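Local coordinates for protein OBody AM1L10 (Pyrobaculum aerophilum, PDB 4GN3) that is an OBody, an OB-fold protein probably engineered as a binder, which contacts another protein chain through one face of its beta-barrel, at residues V31-I42 with F68-R76. Sequence-based numbering, arbitrary orientation.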
loop_
_atom_site.group_PDB
_atom_site.type_symbol
_atom_site.label_atom_id
_atom_site.label_comp_id
_atom_site.label_asym_id
_atom_site.label_seq_id
_atom_site.Cartn_x
_atom_site.Cartn_y
_atom_site.Cartn_z
ATOM N N VAL B 31 -15.239 7.297 -6.694
ATOM C CA VAL B 31 -13.902 7.177 -6.115
ATOM C C VAL B 31 -13.782 8.087 -4.892
ATOM O O VAL B 31 -13.841 9.318 -5.004
ATOM C CB VAL B 31 -12.815 7.499 -7.162
ATOM C CG1 VAL B 31 -11.422 7.504 -6.537
ATOM C CG2 VAL B 31 -12.881 6.509 -8.316
ATOM N N ALA B 32 -13.629 7.475 -3.722
ATOM C CA ALA B 32 -13.495 8.227 -2.478
ATOM C C ALA B 32 -12.054 8.699 -2.282
ATOM O O ALA B 32 -11.811 9.825 -1.846
ATOM C CB ALA B 32 -13.955 7.387 -1.300
ATOM N N SER B 33 -11.099 7.830 -2.605
ATOM C CA SER B 33 -9.681 8.181 -2.540
ATOM C C SER B 33 -8.835 7.270 -3.423
ATOM O O SER B 33 -9.281 6.198 -3.858
ATOM C CB SER B 33 -9.167 8.135 -1.095
ATOM O OG SER B 33 -9.213 6.811 -0.590
ATOM N N LEU B 34 -7.618 7.722 -3.686
ATOM C CA LEU B 34 -6.640 6.969 -4.452
ATOM C C LEU B 34 -5.322 6.979 -3.688
ATOM O O LEU B 34 -4.945 7.995 -3.101
ATOM C CB LEU B 34 -6.443 7.596 -5.834
ATOM C CG LEU B 34 -7.626 7.605 -6.811
ATOM C CD1 LEU B 34 -7.420 8.693 -7.857
ATOM C CD2 LEU B 34 -7.795 6.250 -7.478
ATOM N N GLY B 35 -4.635 5.844 -3.697
ATOM C CA GLY B 35 -3.314 5.723 -3.085
ATOM C C GLY B 35 -2.376 5.050 -4.059
ATOM O O GLY B 35 -2.702 4.005 -4.630
ATOM N N ASP B 36 -1.219 5.658 -4.281
ATOM C CA ASP B 36 -0.227 5.076 -5.174
ATOM C C ASP B 36 1.091 4.912 -4.424
ATOM O O ASP B 36 1.785 5.887 -4.150
ATOM C CB ASP B 36 -0.060 5.944 -6.425
ATOM C CG ASP B 36 0.828 5.303 -7.477
ATOM O OD1 ASP B 36 1.668 4.424 -7.152
ATOM O OD2 ASP B 36 0.698 5.698 -8.648
ATOM N N TYR B 37 1.430 3.666 -4.105
ATOM C CA TYR B 37 2.621 3.385 -3.306
ATOM C C TYR B 37 3.668 2.645 -4.128
ATOM O O TYR B 37 4.667 2.148 -3.599
ATOM C CB TYR B 37 2.226 2.639 -2.015
ATOM C CG TYR B 37 1.040 3.291 -1.334
ATOM C CD1 TYR B 37 -0.237 2.730 -1.409
ATOM C CD2 TYR B 37 1.185 4.502 -0.658
ATOM C CE1 TYR B 37 -1.328 3.345 -0.809
ATOM C CE2 TYR B 37 0.108 5.116 -0.054
ATOM C CZ TYR B 37 -1.142 4.540 -0.134
ATOM O OH TYR B 37 -2.196 5.172 0.472
ATOM N N GLY B 38 3.448 2.616 -5.440
ATOM C CA GLY B 38 4.325 1.917 -6.359
ATOM C C GLY B 38 3.755 0.568 -6.741
ATOM O O GLY B 38 2.822 0.486 -7.553
ATOM N N ARG B 39 4.315 -0.488 -6.147
ATOM C CA ARG B 39 3.892 -1.868 -6.403
ATOM C C ARG B 39 2.450 -2.128 -5.959
ATOM O O ARG B 39 1.774 -2.986 -6.524
ATOM C CB ARG B 39 4.847 -2.864 -5.724
ATOM C CG ARG B 39 6.191 -3.015 -6.427
ATOM C CD ARG B 39 7.203 -3.722 -5.528
ATOM N NE ARG B 39 7.654 -2.833 -4.463
ATOM C CZ ARG B 39 8.253 -3.223 -3.339
ATOM N NH1 ARG B 39 8.494 -4.513 -3.098
ATOM N NH2 ARG B 39 8.614 -2.305 -2.449
ATOM N N VAL B 40 1.994 -1.391 -4.944
ATOM C CA VAL B 40 0.592 -1.429 -4.510
ATOM C C VAL B 40 -0.089 -0.101 -4.830
ATOM O O VAL B 40 0.435 0.968 -4.504
ATOM C CB VAL B 40 0.443 -1.662 -2.988
ATOM C CG1 VAL B 40 -1.034 -1.693 -2.590
ATOM C CG2 VAL B 40 1.109 -2.959 -2.569
ATOM N N LYS B 41 -1.265 -0.186 -5.446
ATOM C CA LYS B 41 -2.138 0.972 -5.633
ATOM C C LYS B 41 -3.530 0.611 -5.114
ATOM O O LYS B 41 -3.974 -0.538 -5.243
ATOM C CB LYS B 41 -2.187 1.380 -7.114
ATOM C CG LYS B 41 -0.817 1.679 -7.715
ATOM C CD LYS B 41 -0.892 2.057 -9.182
ATOM C CE LYS B 41 0.448 1.889 -9.881
ATOM N NZ LYS B 41 1.600 2.517 -9.167
ATOM N N ILE B 42 -4.205 1.592 -4.518
ATOM C CA ILE B 42 -5.506 1.368 -3.895
ATOM C C ILE B 42 -6.508 2.434 -4.336
ATOM O O ILE B 42 -6.222 3.632 -4.284
ATOM C CB ILE B 42 -5.399 1.345 -2.353
ATOM C CG1 ILE B 42 -4.495 0.177 -1.907
ATOM C CG2 ILE B 42 -6.790 1.250 -1.711
ATOM C CD1 ILE B 42 -3.922 0.301 -0.513
ATOM N N PHE B 68 -3.997 -1.467 -14.396
ATOM C CA PHE B 68 -3.121 -0.358 -14.012
ATOM C C PHE B 68 -3.286 0.837 -14.963
ATOM O O PHE B 68 -3.194 1.997 -14.549
ATOM C CB PHE B 68 -1.655 -0.802 -13.954
ATOM C CG PHE B 68 -1.299 -1.585 -12.713
ATOM C CD1 PHE B 68 -1.064 -2.956 -12.781
ATOM C CD2 PHE B 68 -1.181 -0.950 -11.480
ATOM C CE1 PHE B 68 -0.732 -3.676 -11.641
ATOM C CE2 PHE B 68 -0.843 -1.663 -10.335
ATOM C CZ PHE B 68 -0.626 -3.030 -10.415
ATOM N N LYS B 69 -3.541 0.547 -16.234
ATOM C CA LYS B 69 -3.832 1.603 -17.206
ATOM C C LYS B 69 -5.138 2.325 -16.852
ATOM O O LYS B 69 -5.199 3.552 -16.906
ATOM C CB LYS B 69 -3.869 1.045 -18.634
ATOM C CG LYS B 69 -2.510 0.605 -19.165
ATOM N N VAL B 70 -6.164 1.571 -16.455
ATOM C CA VAL B 70 -7.410 2.182 -15.978
ATOM C C VAL B 70 -7.176 2.995 -14.699
ATOM O O VAL B 70 -7.693 4.109 -14.561
ATOM C CB VAL B 70 -8.539 1.151 -15.742
ATOM C CG1 VAL B 70 -9.811 1.866 -15.320
ATOM C CG2 VAL B 70 -8.800 0.330 -16.995
ATOM N N PHE B 71 -6.389 2.446 -13.773
ATOM C CA PHE B 71 -6.079 3.156 -12.530
ATOM C C PHE B 71 -5.465 4.531 -12.807
ATOM O O PHE B 71 -5.815 5.509 -12.146
ATOM C CB PHE B 71 -5.158 2.338 -11.612
ATOM C CG PHE B 71 -4.889 3.005 -10.287
ATOM C CD1 PHE B 71 -5.678 2.719 -9.179
ATOM C CD2 PHE B 71 -3.864 3.936 -10.156
ATOM C CE1 PHE B 71 -5.441 3.345 -7.964
ATOM C CE2 PHE B 71 -3.623 4.567 -8.948
ATOM C CZ PHE B 71 -4.417 4.271 -7.848
ATOM N N ALA B 72 -4.558 4.594 -13.781
ATOM C CA ALA B 72 -3.905 5.848 -14.185
ATOM C C ALA B 72 -4.892 6.924 -14.674
ATOM O O ALA B 72 -4.590 8.114 -14.611
ATOM C CB ALA B 72 -2.840 5.577 -15.245
ATOM N N GLU B 73 -6.062 6.500 -15.149
ATOM C CA GLU B 73 -7.108 7.424 -15.610
ATOM C C GLU B 73 -7.997 7.953 -14.482
ATOM O O GLU B 73 -8.757 8.903 -14.686
ATOM C CB GLU B 73 -8.022 6.737 -16.623
ATOM C CG GLU B 73 -7.374 6.272 -17.911
ATOM C CD GLU B 73 -8.380 5.563 -18.799
ATOM O OE1 GLU B 73 -9.313 6.233 -19.304
ATOM O OE2 GLU B 73 -8.251 4.333 -18.978
ATOM N N LEU B 74 -7.917 7.325 -13.310
ATOM C CA LEU B 74 -8.831 7.607 -12.198
ATOM C C LEU B 74 -8.580 8.939 -11.498
ATOM O O LEU B 74 -7.434 9.328 -11.278
ATOM C CB LEU B 74 -8.761 6.471 -11.169
ATOM C CG LEU B 74 -9.840 5.395 -11.015
ATOM C CD1 LEU B 74 -10.646 5.116 -12.271
ATOM C CD2 LEU B 74 -9.219 4.111 -10.481
ATOM N N SER B 75 -9.671 9.620 -11.153
ATOM C CA SER B 75 -9.656 10.789 -10.273
ATOM C C SER B 75 -10.717 10.626 -9.190
ATOM O O SER B 75 -11.691 9.890 -9.367
ATOM C CB SER B 75 -9.959 12.066 -11.066
ATOM O OG SER B 75 -9.120 12.171 -12.198
ATOM N N ARG B 76 -10.540 11.327 -8.074
ATOM C CA ARG B 76 -11.574 11.381 -7.044
ATOM C C ARG B 76 -12.879 11.859 -7.667
ATOM O O ARG B 76 -12.872 12.706 -8.562
ATOM C CB ARG B 76 -11.172 12.320 -5.909
ATOM C CG ARG B 76 -10.034 11.802 -5.044
ATOM C CD ARG B 76 -9.523 12.894 -4.115
ATOM N NE ARG B 76 -10.348 13.047 -2.914
ATOM C CZ ARG B 76 -9.982 12.656 -1.691
ATOM N NH1 ARG B 76 -8.803 12.077 -1.490
ATOM N NH2 ARG B 76 -10.797 12.848 -0.660
HETATM O O HOH W 1 -7.293 10.612 -3.108
#
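Lys41 and Leu34 of the antiparallel hairpin built from strands 24-36 and 40-46 pack against Phe71 of helix 65-73, joining the helix of this OB-fold to the barrel wall. The Lys41 CB stands over one face of the Phe71 ring, a CH-pi contact 3.9 Å from the centroid and 17° off the ring normal. CD then runs past the CD2-CE2 side of the same ring, and CE meets Phe68 CD2 at 3.6 Å, so the aliphatic chain lies against both phenylalanines. A bend at the last torsion (chi4 -49°) turns NZ back into the hairpin turn, where it donates to Gly38 O in the carbonyl plane and forms a salt bridge with Asp36 OD1 from above the carboxylate plane. The same OD1 accepts Gly38 N nearly along its C-O axis, closing an Asx turn; two donors thus hold this carboxylate oxygen.

Phe71, with CG anti to its backbone N (chi1 -176°), reaches the strands; Ile42 O lies in plane at the ring edge, 3.8 Å from CE1. Leu34 splits its branches: CD2 touches Phe71 CE1 and Leu74 CB, each at 3.8 Å, while CD1 rests on the Leu74 carbonyl. Leu58 of strand 54-59 also touches both phenylalanines. Beyond the helix, Val31 packs on the Ser75 carbonyl, near a classic beta bulge in which Ala32 and Ser33 face Lys44. In the hairpin turn, Arg39 points away from the helix and forms salt bridges to an acidic side chain of another protein chain. At the exposed end, Ala32 O sits 3.3 Å above the centre of the Arg76 guanidinium plane, and a water accepts from both Arg76 NH1 (2.7 Å) and Leu34 N (3.0 Å).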